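Local coordinates for glutathione S-transferase-like protein (Methylobacillus flagellatus, PDB 4GLT) that binds glutathione and is probably a transferase of the glutathione S-transferase family, at residues R86-V89 / E90-H94; A143-E146 / K147-K151; N150-E153 / R154-R158. One frame throughout, in Å; residues are numbered along the deposited sequence.

Contact 1: residues R86-V89 / E90-H94; sequences RVIV and EYLDH
Ile88 and Leu92, one helical turn apart, are brought together by their first torsions: the CG2 branch of Ile88 stands anti to its backbone N, while CG of Leu92 turns back beside its own N (chi1 -66°). The two side chains therefore lie alongside each other on one face of the helix, with Ile88 CG2 3.9 Å from Leu92 CD1. Leu92 also lays CG over the carbonyl of the preceding turn, 3.4 Å from Ile88 O, while its amide N bonds to that same oxygen at 3.0 Å. Tyr91 follows another course: its ring leads off the helix with Ile88 O at its edge, near its plane. Its amide makes the straightest bond across this turn, Tyr91 N to Val87 O at 3.1 Å and 175°, whereas Asp93 N reaches Val89 O only weakly, at 3.4 Å. Branched aliphatic residues suit the buried side of this helix, and charged ones its ends and subunit-facing side. Arg86 pairs with Asp84 of the second subunit, Glu90 with Lys109 of the second subunit, and Asp93 with Lys44. Helix 85-93 follows strand 81-82 in the thioredoxin-like N-terminal domain; Ile88 packs on Leu82 of that strand, and Ile88 and Leu92 both lean on Val37 of helix 32-44, with Val89 beside them on Val40.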
ATOM      1  N   ARG A  86       6.024  -1.541   1.591  1.00 50.23           N
ATOM      2  CA  ARG A  86       5.908  -2.723   0.743  1.00 53.70           C
ATOM      3  C   ARG A  86       6.997  -2.854  -0.320  1.00 47.10           C
ATOM      4  O   ARG A  86       7.481  -3.939  -0.572  1.00 40.08           O
ATOM      5  CB  ARG A  86       4.505  -2.860   0.164  1.00 47.89           C
ATOM      6  CG  ARG A  86       3.478  -3.108   1.241  1.00 59.92           C
ATOM      7  CD  ARG A  86       2.263  -3.842   0.737  1.00 52.58           C
ATOM      8  NE  ARG A  86       1.191  -2.927   0.402  1.00 55.01           N
ATOM      9  CZ  ARG A  86       0.088  -3.273  -0.240  1.00 56.59           C
ATOM     10  NH1 ARG A  86      -0.094  -4.518  -0.626  1.00 46.87           N
ATOM     11  NH2 ARG A  86      -0.825  -2.360  -0.509  1.00 83.09           N
ATOM     12  N   VAL A  87       7.376  -1.745  -0.932  1.00 41.35           N
ATOM     13  CA  VAL A  87       8.494  -1.720  -1.860  1.00 43.06           C
ATOM     14  C   VAL A  87       9.820  -2.024  -1.131  1.00 64.84           C
ATOM     15  O   VAL A  87      10.592  -2.892  -1.560  1.00 47.08           O
ATOM     16  CB  VAL A  87       8.589  -0.352  -2.561  1.00 53.44           C
ATOM     17  CG1 VAL A  87       9.656  -0.383  -3.649  1.00 49.98           C
ATOM     18  CG2 VAL A  87       7.227   0.043  -3.125  1.00 40.66           C
ATOM     19  N   ILE A  88      10.059  -1.310  -0.028  1.00 47.38           N
ATOM     20  CA  ILE A  88      11.298  -1.399   0.750  1.00 47.33           C
ATOM     21  C   ILE A  88      11.634  -2.820   1.206  1.00 46.57           C
ATOM     22  O   ILE A  88      12.777  -3.268   1.127  1.00 46.60           O
ATOM     23  CB  ILE A  88      11.224  -0.482   1.994  1.00 40.82           C
ATOM     24  CG1 ILE A  88      11.157   0.987   1.556  1.00 52.83           C
ATOM     25  CG2 ILE A  88      12.444  -0.685   2.883  1.00 34.78           C
ATOM     26  CD1 ILE A  88      10.737   1.935   2.654  1.00 34.28           C
ATOM     27  N   VAL A  89      10.618  -3.507   1.701  1.00 47.08           N
ATOM     28  CA  VAL A  89      10.718  -4.896   2.129  1.00 53.21           C
ATOM     29  C   VAL A  89      11.000  -5.904   1.001  1.00 52.16           C
ATOM     30  O   VAL A  89      11.530  -6.995   1.251  1.00 53.57           O
ATOM     31  CB  VAL A  89       9.420  -5.308   2.861  1.00 54.89           C
ATOM     32  CG1 VAL A  89       9.113  -6.780   2.641  1.00 90.32           C
ATOM     33  CG2 VAL A  89       9.517  -4.980   4.344  1.00 51.65           C
ATOM     34  N   GLU A  90      10.635  -5.583  -0.233  1.00 58.06           N
ATOM     35  CA  GLU A  90      10.981  -6.498  -1.321  1.00 64.71           C
ATOM     36  C   GLU A  90      12.442  -6.272  -1.680  1.00 62.48           C
ATOM     37  O   GLU A  90      13.210  -7.210  -1.867  1.00 55.33           O
ATOM     38  CB  GLU A  90      10.078  -6.317  -2.542  1.00 53.59           C
ATOM     39  CG  GLU A  90      10.289  -7.397  -3.589  1.00 65.29           C
ATOM     40  CD  GLU A  90       9.165  -7.483  -4.603  1.00 72.44           C
ATOM     41  OE1 GLU A  90       8.544  -6.443  -4.907  1.00 60.36           O
ATOM     42  OE2 GLU A  90       8.914  -8.598  -5.114  1.00 62.14           O
ATOM     43  N   TYR A  91      12.823  -5.006  -1.741  1.00 55.70           N
ATOM     44  CA  TYR A  91      14.212  -4.637  -1.942  1.00 54.94           C
ATOM     45  C   TYR A  91      15.184  -5.332  -0.974  1.00 54.02           C
ATOM     46  O   TYR A  91      16.201  -5.870  -1.399  1.00 59.67           O
ATOM     47  CB  TYR A  91      14.352  -3.128  -1.819  1.00 49.26           C
ATOM     48  CG  TYR A  91      15.771  -2.653  -1.901  1.00 53.28           C
ATOM     49  CD1 TYR A  91      16.403  -2.516  -3.126  1.00 51.41           C
ATOM     50  CD2 TYR A  91      16.482  -2.348  -0.754  1.00 54.31           C
ATOM     51  CE1 TYR A  91      17.706  -2.076  -3.209  1.00 59.40           C
ATOM     52  CE2 TYR A  91      17.786  -1.904  -0.828  1.00 79.51           C
ATOM     53  CZ  TYR A  91      18.392  -1.773  -2.059  1.00 64.03           C
ATOM     54  OH  TYR A  91      19.694  -1.341  -2.141  1.00 59.91           O
ATOM     55  N   LEU A  92      14.876  -5.312   0.320  1.00 49.61           N
ATOM     56  CA  LEU A  92      15.789  -5.851   1.331  1.00 52.97           C
ATOM     57  C   LEU A  92      15.863  -7.382   1.336  1.00 60.29           C
ATOM     58  O   LEU A  92      16.926  -7.953   1.566  1.00 57.46           O
ATOM     59  CB  LEU A  92      15.411  -5.345   2.726  1.00 61.71           C
ATOM     60  CG  LEU A  92      15.565  -3.847   3.008  1.00 52.42           C
ATOM     61  CD1 LEU A  92      14.771  -3.452   4.240  1.00 63.35           C
ATOM     62  CD2 LEU A  92      17.025  -3.470   3.174  1.00 49.90           C
ATOM     63  N   ASP A  93      14.743  -8.053   1.079  1.00 47.36           N
ATOM     64  CA  ASP A  93      14.747  -9.512   1.098  1.00 53.69           C
ATOM     65  C   ASP A  93      15.673 -10.054   0.014  1.00 61.42           C
ATOM     66  O   ASP A  93      16.081 -11.202   0.067  1.00 57.29           O
ATOM     67  CB  ASP A  93      13.339 -10.083   0.932  1.00 58.22           C
ATOM     68  CG  ASP A  93      13.311 -11.609   0.975  1.00 69.45           C
ATOM     69  OD1 ASP A  93      14.132 -12.218   1.697  1.00 68.71           O
ATOM     70  OD2 ASP A  93      12.459 -12.206   0.287  1.00 66.16           O
ATOM     71  N   HIS A  94      16.021  -9.212  -0.952  1.00 68.67           N
ATOM     72  CA  HIS A  94      16.855  -9.638  -2.074  1.00 57.33           C
ATOM     73  C   HIS A  94      18.324  -9.285  -1.844  1.00 67.76           C
ATOM     74  O   HIS A  94      19.183  -9.640  -2.638  1.00 63.08           O
ATOM     75  CB  HIS A  94      16.364  -8.978  -3.365  1.00 62.37           C
ATOM     76  CG  HIS A  94      17.087  -9.436  -4.592  1.00 93.82           C
ATOM     77  ND1 HIS A  94      18.215  -8.804  -5.072  1.00 79.10           N
ATOM     78  CD2 HIS A  94      16.839 -10.462  -5.442  1.00 88.27           C
ATOM     79  CE1 HIS A  94      18.632  -9.422  -6.162  1.00 78.40           C
ATOM     80  NE2 HIS A  94      17.816 -10.432  -6.408  1.00 73.79           N
TER

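Contact 2: residues A143-E146 / K147-K151. With GSH (glutathione), chain F.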
ATOM      1  N   ALA A 143     -19.000   7.549  13.542  1.00 71.92           N
ATOM      2  CA  ALA A 143     -19.360   6.556  12.523  1.00 71.26           C
ATOM      3  C   ALA A 143     -18.122   6.041  11.810  1.00 75.23           C
ATOM      4  O   ALA A 143     -17.989   4.846  11.532  1.00 65.62           O
ATOM      5  CB  ALA A 143     -20.325   7.162  11.516  1.00 68.22           C
ATOM      6  N   VAL A 144     -17.223   6.974  11.514  1.00 67.24           N
ATOM      7  CA  VAL A 144     -15.963   6.684  10.862  1.00 67.37           C
ATOM      8  C   VAL A 144     -15.144   5.727  11.716  1.00 62.42           C
ATOM      9  O   VAL A 144     -14.600   4.742  11.225  1.00 74.86           O
ATOM     10  CB  VAL A 144     -15.177   7.988  10.659  1.00 67.91           C
ATOM     11  CG1 VAL A 144     -13.745   7.697  10.263  1.00 57.78           C
ATOM     12  CG2 VAL A 144     -15.874   8.865   9.629  1.00 63.95           C
ATOM     13  N   ILE A 145     -15.077   6.021  13.007  1.00 74.04           N
ATOM     14  CA  ILE A 145     -14.384   5.159  13.947  1.00 67.50           C
ATOM     15  C   ILE A 145     -15.007   3.762  13.945  1.00 65.14           C
ATOM     16  O   ILE A 145     -14.308   2.749  13.877  1.00 67.13           O
ATOM     17  CB  ILE A 145     -14.443   5.761  15.361  1.00 68.06           C
ATOM     18  CG1 ILE A 145     -13.757   7.128  15.372  1.00 75.52           C
ATOM     19  CG2 ILE A 145     -13.808   4.823  16.376  1.00 63.10           C
ATOM     20  CD1 ILE A 145     -13.877   7.868  16.687  1.00 75.62           C
ATOM     21  N   GLU A 146     -16.333   3.719  14.013  1.00 66.92           N
ATOM     22  CA  GLU A 146     -17.060   2.457  14.037  1.00 75.28           C
ATOM     23  C   GLU A 146     -16.730   1.606  12.808  1.00 67.93           C
ATOM     24  O   GLU A 146     -16.360   0.436  12.918  1.00 67.50           O
ATOM     25  CB  GLU A 146     -18.563   2.736  14.094  1.00 83.36           C
ATOM     26  CG  GLU A 146     -19.367   1.712  14.876  1.00113.77           C
ATOM     27  CD  GLU A 146     -18.993   0.284  14.529  1.00121.80           C
ATOM     28  OE1 GLU A 146     -17.789  -0.052  14.598  1.00118.15           O
ATOM     29  OE2 GLU A 146     -19.906  -0.503  14.193  1.00127.05           O
ATOM     30  N   LYS A 147     -16.857   2.199  11.643  1.00 62.46           N
ATOM     31  CA  LYS A 147     -16.595   1.510  10.402  1.00 72.27           C
ATOM     32  C   LYS A 147     -15.184   0.937  10.338  1.00 71.75           C
ATOM     33  O   LYS A 147     -14.981  -0.199   9.955  1.00 62.33           O
ATOM     34  CB  LYS A 147     -16.802   2.482   9.256  1.00 69.43           C
ATOM     35  CG  LYS A 147     -16.911   1.858   7.908  1.00 68.82           C
ATOM     36  CD  LYS A 147     -16.877   2.932   6.867  1.00 87.06           C
ATOM     37  CE  LYS A 147     -16.797   2.388   5.468  1.00 94.76           C
ATOM     38  NZ  LYS A 147     -16.310   3.465   4.566  1.00 94.09           N
ATOM     39  N   GLN A 148     -14.208   1.749  10.695  1.00 67.03           N
ATOM     40  CA  GLN A 148     -12.815   1.312  10.627  1.00 59.01           C
ATOM     41  C   GLN A 148     -12.521   0.194  11.621  1.00 64.31           C
ATOM     42  O   GLN A 148     -11.873  -0.800  11.284  1.00 64.12           O
ATOM     43  CB  GLN A 148     -11.880   2.496  10.885  1.00 60.88           C
ATOM     44  CG  GLN A 148     -12.040   3.635   9.895  1.00 65.27           C
ATOM     45  CD  GLN A 148     -11.703   3.212   8.479  1.00 65.23           C
ATOM     46  OE1 GLN A 148     -12.112   3.850   7.514  1.00 65.18           O
ATOM     47  NE2 GLN A 148     -10.958   2.128   8.350  1.00 43.04           N
ATOM     48  N   LEU A 149     -12.994   0.357  12.852  1.00 79.11           N
ATOM     49  CA  LEU A 149     -12.781  -0.668  13.866  1.00 59.15           C
ATOM     50  C   LEU A 149     -13.555  -1.912  13.450  1.00 71.45           C
ATOM     51  O   LEU A 149     -13.284  -3.025  13.914  1.00 61.31           O
ATOM     52  CB  LEU A 149     -13.184  -0.166  15.256  1.00 57.56           C
ATOM     53  CG  LEU A 149     -12.325   1.004  15.758  1.00 59.36           C
ATOM     54  CD1 LEU A 149     -12.685   1.447  17.171  1.00 56.02           C
ATOM     55  CD2 LEU A 149     -10.848   0.656  15.675  1.00 55.47           C
ATOM     56  N   ASN A 150     -14.507  -1.720  12.545  1.00 65.95           N
ATOM     57  CA  ASN A 150     -15.159  -2.851  11.906  1.00 76.37           C
ATOM     58  C   ASN A 150     -14.208  -3.642  11.017  1.00 72.80           C
ATOM     59  O   ASN A 150     -14.190  -4.867  11.070  1.00 60.33           O
ATOM     60  CB  ASN A 150     -16.384  -2.402  11.110  1.00 72.61           C
ATOM     61  CG  ASN A 150     -17.658  -2.539  11.902  1.00 78.83           C
ATOM     62  OD1 ASN A 150     -17.713  -3.294  12.872  1.00 82.14           O
ATOM     63  ND2 ASN A 150     -18.693  -1.809  11.500  1.00107.07           N
ATOM     64  N   LYS A 151     -13.418  -2.945  10.200  1.00 69.90           N
ATOM     65  CA  LYS A 151     -12.458  -3.627   9.330  1.00 63.94           C
ATOM     66  C   LYS A 151     -11.462  -4.432  10.163  1.00 62.47           C
ATOM     67  O   LYS A 151     -11.076  -5.549   9.794  1.00 53.10           O
ATOM     68  CB  LYS A 151     -11.711  -2.621   8.443  1.00 52.48           C
ATOM     69  CG  LYS A 151     -12.601  -1.816   7.509  1.00 50.03           C
ATOM     70  CD  LYS A 151     -11.860  -0.658   6.865  1.00 57.10           C
ATOM     71  CE  LYS A 151     -12.828   0.294   6.166  1.00 48.34           C
ATOM     72  NZ  LYS A 151     -13.578  -0.371   5.060  1.00 53.80           N
TER
HETATM   73  N1  GSH F 301      -5.497   0.224  -1.170  1.00 58.14           N
HETATM   74  CA1 GSH F 301      -6.423  -0.757  -1.781  1.00 54.47           C
HETATM   75  C1  GSH F 301      -6.019  -1.066  -3.200  1.00 43.52           C
HETATM   76  O11 GSH F 301      -6.679  -1.948  -3.781  1.00 50.86           O
HETATM   77  O12 GSH F 301      -5.053  -0.464  -3.738  1.00 53.03           O
HETATM   78  CB1 GSH F 301      -7.904  -0.358  -1.666  1.00 70.04           C
HETATM   79  CG1 GSH F 301      -8.280   1.001  -2.252  1.00 58.35           C
HETATM   80  CD1 GSH F 301      -9.618   1.488  -1.721  1.00 52.27           C
HETATM   81  OE1 GSH F 301      -9.714   1.891  -0.572  1.00 62.00           O
HETATM   82  N2  GSH F 301     -10.675   1.475  -2.543  1.00 54.44           N
HETATM   83  CA2 GSH F 301     -11.933   2.117  -2.176  1.00 65.77           C
HETATM   84  C2  GSH F 301     -12.797   1.272  -1.277  1.00 58.20           C
HETATM   85  O2  GSH F 301     -13.142   0.150  -1.618  1.00 53.48           O
HETATM   86  CB2 GSH F 301     -12.707   2.515  -3.432  1.00 59.17           C
HETATM   87  SG2 GSH F 301     -11.837   3.815  -4.361  1.00 69.92           S
HETATM   88  N3  GSH F 301     -13.151   1.812  -0.101  1.00 69.85           N
HETATM   89  CA3 GSH F 301     -14.164   1.190   0.740  1.00 64.92           C
HETATM   90  C3  GSH F 301     -13.954   1.359   2.237  1.00 75.91           C
HETATM   91  O31 GSH F 301     -12.855   1.781   2.670  1.00 59.49           O
HETATM   92  O32 GSH F 301     -14.904   1.068   3.003  1.00 62.93           O
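Lys147 and Lys151, one turn apart, bring their ammonium groups to the same carboxylate oxygen of glutathione. Lys151 NZ gives the stronger bond, 2.8 Å to GSH O32; that from Lys147 NZ to GSH O32 is weak, at 3.2 Å. Lys147 arrives by full extension, its CG anti to the backbone N (chi1 -165°) and the rest of the chain straight, whereas Lys151 bends at its last torsion to turn NZ toward the ligand. Long, flexible lysines suit this place, since a short side chain on the helix could not span to the ligand, and their charge probably steadies the carboxylate. This glutathione is otherwise gripped by the second subunit, through its Ser85, Ile71 and Lys70, while Lys151 NZ also bonds to Leu68 O of the second subunit. The site thus straddles the dimer interface, as in other glutathione S-transferases, where the C-terminal helical domain of one subunit faces the N-terminal domain of its partner. Behind the lysines, helix 142-162 is held by i to i+4 backbone bonds, among them Lys147 N to Ala143 O at 2.9 Å and 170°. Ile145 and Leu149 ride side by side, CG2 of the first 3.6 Å from CD1 of the second, and pack on helix 106-133 through Glu132 and Ala129. On the exposed side, the bent Glu146 crosses Asn150, carboxylate and amide planes 70° apart, with Glu146 OE2 3.2 Å from Asn150 ND2. An alanine at Asn150 would remove that amide and is likely to leave the Glu146 carboxylate without its neighbour and freer to swing. Nearer the start of the helix, Asp141 OD1 accepts the amides of Ala143 and Val144.

Contact 3: residues N150-E153 / R154-R158; sequences NKVE and RGLRR. With GSH (glutathione), chain F.
Val152 O and Leu156 N form the shortest backbone bond here, 2.8 Å and 171°, and the leucine side chain closes over the same carbonyl: Leu156 CG lies 3.2 Å from Val152 O. With CG beside its own backbone N (chi1 -68°), Leu156 runs alongside Val152, and its CD1 comes 3.7 Å from Val152 CG1. These apolar branches suit a buried face: Val152 rests on Ala125 of helix 106-133, and Leu156 on Met184 and Leu188 of helix 176-191, so the turn is wedged within the all-helical C-terminal domain of the glutathione S-transferase fold.

Arg154 works on a different side of the helix. Its chain bends at chi3 (-47°), folding the guanidinium back along the preceding turn, where Asn150 O lies 3.9 Å above one face of the flat group, offset toward its rim, and the CA of Lys151 lies over the same face. The amide of Arg154 bonds to that same Asn150 O, while NE donates to Pro67 O of the second subunit. Glycine suits the buried position of Gly155, whose N bonds to Lys151 O at 2.9 Å, because a beta carbon there would come tight against that oxygen. On the exposed side, Arg157 lays CG 3.3 Å from Glu153 O, and Glu153 and Arg157 both touch Tyr201.

Lys151 NZ and Arg154 NH2 stand 5.0 Å apart, NH2 also forming a long, weak ion pair with Glu59 of the second subunit. The two cations gather near the glutathione carboxylate, to which Lys151 bonds directly, and probably favour an anionic group there.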
ATOM      1  N   ASN A 150     -14.507  -1.720  12.545  1.00 65.95           N
ATOM      2  CA  ASN A 150     -15.159  -2.851  11.906  1.00 76.37           C
ATOM      3  C   ASN A 150     -14.208  -3.642  11.017  1.00 72.80           C
ATOM      4  O   ASN A 150     -14.190  -4.867  11.070  1.00 60.33           O
ATOM      5  CB  ASN A 150     -16.384  -2.402  11.110  1.00 72.61           C
ATOM      6  CG  ASN A 150     -17.658  -2.539  11.902  1.00 78.83           C
ATOM      7  OD1 ASN A 150     -17.713  -3.294  12.872  1.00 82.14           O
ATOM      8  ND2 ASN A 150     -18.693  -1.809  11.500  1.00107.07           N
ATOM      9  N   LYS A 151     -13.418  -2.945  10.200  1.00 69.90           N
ATOM     10  CA  LYS A 151     -12.458  -3.627   9.330  1.00 63.94           C
ATOM     11  C   LYS A 151     -11.462  -4.432  10.163  1.00 62.47           C
ATOM     12  O   LYS A 151     -11.076  -5.549   9.794  1.00 53.10           O
ATOM     13  CB  LYS A 151     -11.711  -2.621   8.443  1.00 52.48           C
ATOM     14  CG  LYS A 151     -12.601  -1.816   7.509  1.00 50.03           C
ATOM     15  CD  LYS A 151     -11.860  -0.658   6.865  1.00 57.10           C
ATOM     16  CE  LYS A 151     -12.828   0.294   6.166  1.00 48.34           C
ATOM     17  NZ  LYS A 151     -13.578  -0.371   5.060  1.00 53.80           N
ATOM     18  N   VAL A 152     -11.046  -3.843  11.283  1.00 50.34           N
ATOM     19  CA  VAL A 152     -10.112  -4.460  12.221  1.00 49.56           C
ATOM     20  C   VAL A 152     -10.624  -5.801  12.735  1.00 57.43           C
ATOM     21  O   VAL A 152      -9.958  -6.832  12.592  1.00 55.64           O
ATOM     22  CB  VAL A 152      -9.863  -3.513  13.411  1.00 59.84           C
ATOM     23  CG1 VAL A 152      -9.019  -4.169  14.491  1.00 49.61           C
ATOM     24  CG2 VAL A 152      -9.216  -2.240  12.917  1.00 47.42           C
ATOM     25  N   GLU A 153     -11.817  -5.775  13.315  1.00 55.69           N
ATOM     26  CA  GLU A 153     -12.423  -6.960  13.902  1.00 68.63           C
ATOM     27  C   GLU A 153     -12.545  -8.075  12.867  1.00 63.34           C
ATOM     28  O   GLU A 153     -12.192  -9.225  13.130  1.00 66.77           O
ATOM     29  CB  GLU A 153     -13.806  -6.618  14.461  1.00 77.67           C
ATOM     30  CG  GLU A 153     -14.150  -7.297  15.780  1.00 99.10           C
ATOM     31  CD  GLU A 153     -13.586  -6.556  16.982  1.00117.30           C
ATOM     32  OE1 GLU A 153     -12.460  -6.017  16.884  1.00115.97           O
ATOM     33  OE2 GLU A 153     -14.271  -6.512  18.032  1.00126.91           O
ATOM     34  N   ARG A 154     -13.050  -7.727  11.688  1.00 71.50           N
ATOM     35  CA  ARG A 154     -13.221  -8.703  10.618  1.00 68.78           C
ATOM     36  C   ARG A 154     -11.880  -9.280  10.181  1.00 61.29           C
ATOM     37  O   ARG A 154     -11.730 -10.501  10.036  1.00 55.22           O
ATOM     38  CB  ARG A 154     -13.963  -8.081   9.432  1.00 62.83           C
ATOM     39  CG  ARG A 154     -15.462  -7.963   9.648  1.00 70.91           C
ATOM     40  CD  ARG A 154     -16.217  -7.915   8.328  1.00 64.15           C
ATOM     41  NE  ARG A 154     -15.590  -6.968   7.415  1.00 89.39           N
ATOM     42  CZ  ARG A 154     -15.899  -5.680   7.354  1.00 65.64           C
ATOM     43  NH1 ARG A 154     -16.839  -5.191   8.146  1.00 60.19           N
ATOM     44  NH2 ARG A 154     -15.275  -4.888   6.494  1.00 59.61           N
ATOM     45  N   GLY A 155     -10.899  -8.401   9.984  1.00 58.16           N
ATOM     46  CA  GLY A 155      -9.553  -8.841   9.617  1.00 57.89           C
ATOM     47  C   GLY A 155      -8.948  -9.781  10.647  1.00 55.87           C
ATOM     48  O   GLY A 155      -8.416 -10.839  10.302  1.00 59.44           O
ATOM     49  N   LEU A 156      -9.041  -9.394  11.918  1.00 63.84           N
ATOM     50  CA  LEU A 156      -8.550 -10.225  13.020  1.00 55.68           C
ATOM     51  C   LEU A 156      -9.220 -11.584  13.073  1.00 60.71           C
ATOM     52  O   LEU A 156      -8.559 -12.593  13.323  1.00 59.25           O
ATOM     53  CB  LEU A 156      -8.739  -9.514  14.357  1.00 63.45           C
ATOM     54  CG  LEU A 156      -7.871  -8.274  14.557  1.00 68.70           C
ATOM     55  CD1 LEU A 156      -8.297  -7.530  15.816  1.00 60.73           C
ATOM     56  CD2 LEU A 156      -6.397  -8.655  14.610  1.00 58.53           C
ATOM     57  N   ARG A 157     -10.531 -11.617  12.848  1.00 62.60           N
ATOM     58  CA  ARG A 157     -11.249 -12.884  12.879  1.00 72.43           C
ATOM     59  C   ARG A 157     -10.770 -13.771  11.752  1.00 64.01           C
ATOM     60  O   ARG A 157     -10.580 -14.970  11.933  1.00 71.85           O
ATOM     61  CB  ARG A 157     -12.761 -12.673  12.779  1.00 83.70           C
ATOM     62  CG  ARG A 157     -13.381 -12.153  14.064  1.00118.41           C
ATOM     63  CD  ARG A 157     -14.882 -12.391  14.117  1.00116.87           C
ATOM     64  NE  ARG A 157     -15.378 -12.321  15.490  1.00 95.80           N
ATOM     65  CZ  ARG A 157     -16.658 -12.412  15.832  1.00127.42           C
ATOM     66  NH1 ARG A 157     -17.586 -12.578  14.899  1.00163.97           N
ATOM     67  NH2 ARG A 157     -17.012 -12.337  17.109  1.00135.02           N
ATOM     68  N   ARG A 158     -10.566 -13.170  10.585  1.00 67.74           N
ATOM     69  CA  ARG A 158     -10.109 -13.922   9.428  1.00 54.88           C
ATOM     70  C   ARG A 158      -8.712 -14.479   9.662  1.00 59.44           C
ATOM     71  O   ARG A 158      -8.465 -15.662   9.453  1.00 60.07           O
ATOM     72  CB  ARG A 158     -10.128 -13.046   8.176  1.00 55.82           C
ATOM     73  CG  ARG A 158      -9.549 -13.716   6.940  1.00 53.12           C
ATOM     74  CD  ARG A 158     -10.438 -14.865   6.490  1.00 57.86           C
ATOM     75  NE  ARG A 158      -9.858 -15.636   5.389  1.00 81.36           N
ATOM     76  CZ  ARG A 158     -10.569 -16.395   4.556  1.00 80.32           C
ATOM     77  NH1 ARG A 158     -11.885 -16.473   4.692  1.00 89.89           N
ATOM     78  NH2 ARG A 158      -9.970 -17.071   3.584  1.00 82.33           N
TER
HETATM   79  N1  GSH F 301      -5.497   0.224  -1.170  1.00 58.14           N
HETATM   80  CA1 GSH F 301      -6.423  -0.757  -1.781  1.00 54.47           C
HETATM   81  C1  GSH F 301      -6.019  -1.066  -3.200  1.00 43.52           C
HETATM   82  O11 GSH F 301      -6.679  -1.948  -3.781  1.00 50.86           O
HETATM   83  O12 GSH F 301      -5.053  -0.464  -3.738  1.00 53.03           O
HETATM   84  CB1 GSH F 301      -7.904  -0.358  -1.666  1.00 70.04           C
HETATM   85  CG1 GSH F 301      -8.280   1.001  -2.252  1.00 58.35           C
HETATM   86  CD1 GSH F 301      -9.618   1.488  -1.721  1.00 52.27           C
HETATM   87  OE1 GSH F 301      -9.714   1.891  -0.572  1.00 62.00           O
HETATM   88  N2  GSH F 301     -10.675   1.475  -2.543  1.00 54.44           N
HETATM   89  CA2 GSH F 301     -11.933   2.117  -2.176  1.00 65.77           C
HETATM   90  C2  GSH F 301     -12.797   1.272  -1.277  1.00 58.20           C
HETATM   91  O2  GSH F 301     -13.142   0.150  -1.618  1.00 53.48           O
HETATM   92  CB2 GSH F 301     -12.707   2.515  -3.432  1.00 59.17           C
HETATM   93  SG2 GSH F 301     -11.837   3.815  -4.361  1.00 69.92           S
HETATM   94  N3  GSH F 301     -13.151   1.812  -0.101  1.00 69.85           N
HETATM   95  CA3 GSH F 301     -14.164   1.190   0.740  1.00 64.92           C
HETATM   96  C3  GSH F 301     -13.954   1.359   2.237  1.00 75.91           C
HETATM   97  O31 GSH F 301     -12.855   1.781   2.670  1.00 59.49           O
HETATM   98  O32 GSH F 301     -14.904   1.068   3.003  1.00 62.93           O

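Along the chain, contact 1 comes first, on helix 85-93 of the N-terminal domain, followed by contacts 2 and 3, successive turns of helix 142-162 in the C-terminal helical domain. Contacts 2 and 3 overlap at Asn150 and Lys151, and their centres are 11 Å apart. Contact 1 lies on the opposite side of the chain's centre, about 31 Å from contact 2 and 26 Å from contact 3, centre to centre. All three touch the second subunit, and contacts 2 and 3 share a glutathione that it also holds. The dimer thus joins helix 142-162 of one subunit to the glutathione site on the N-terminal domain of the other.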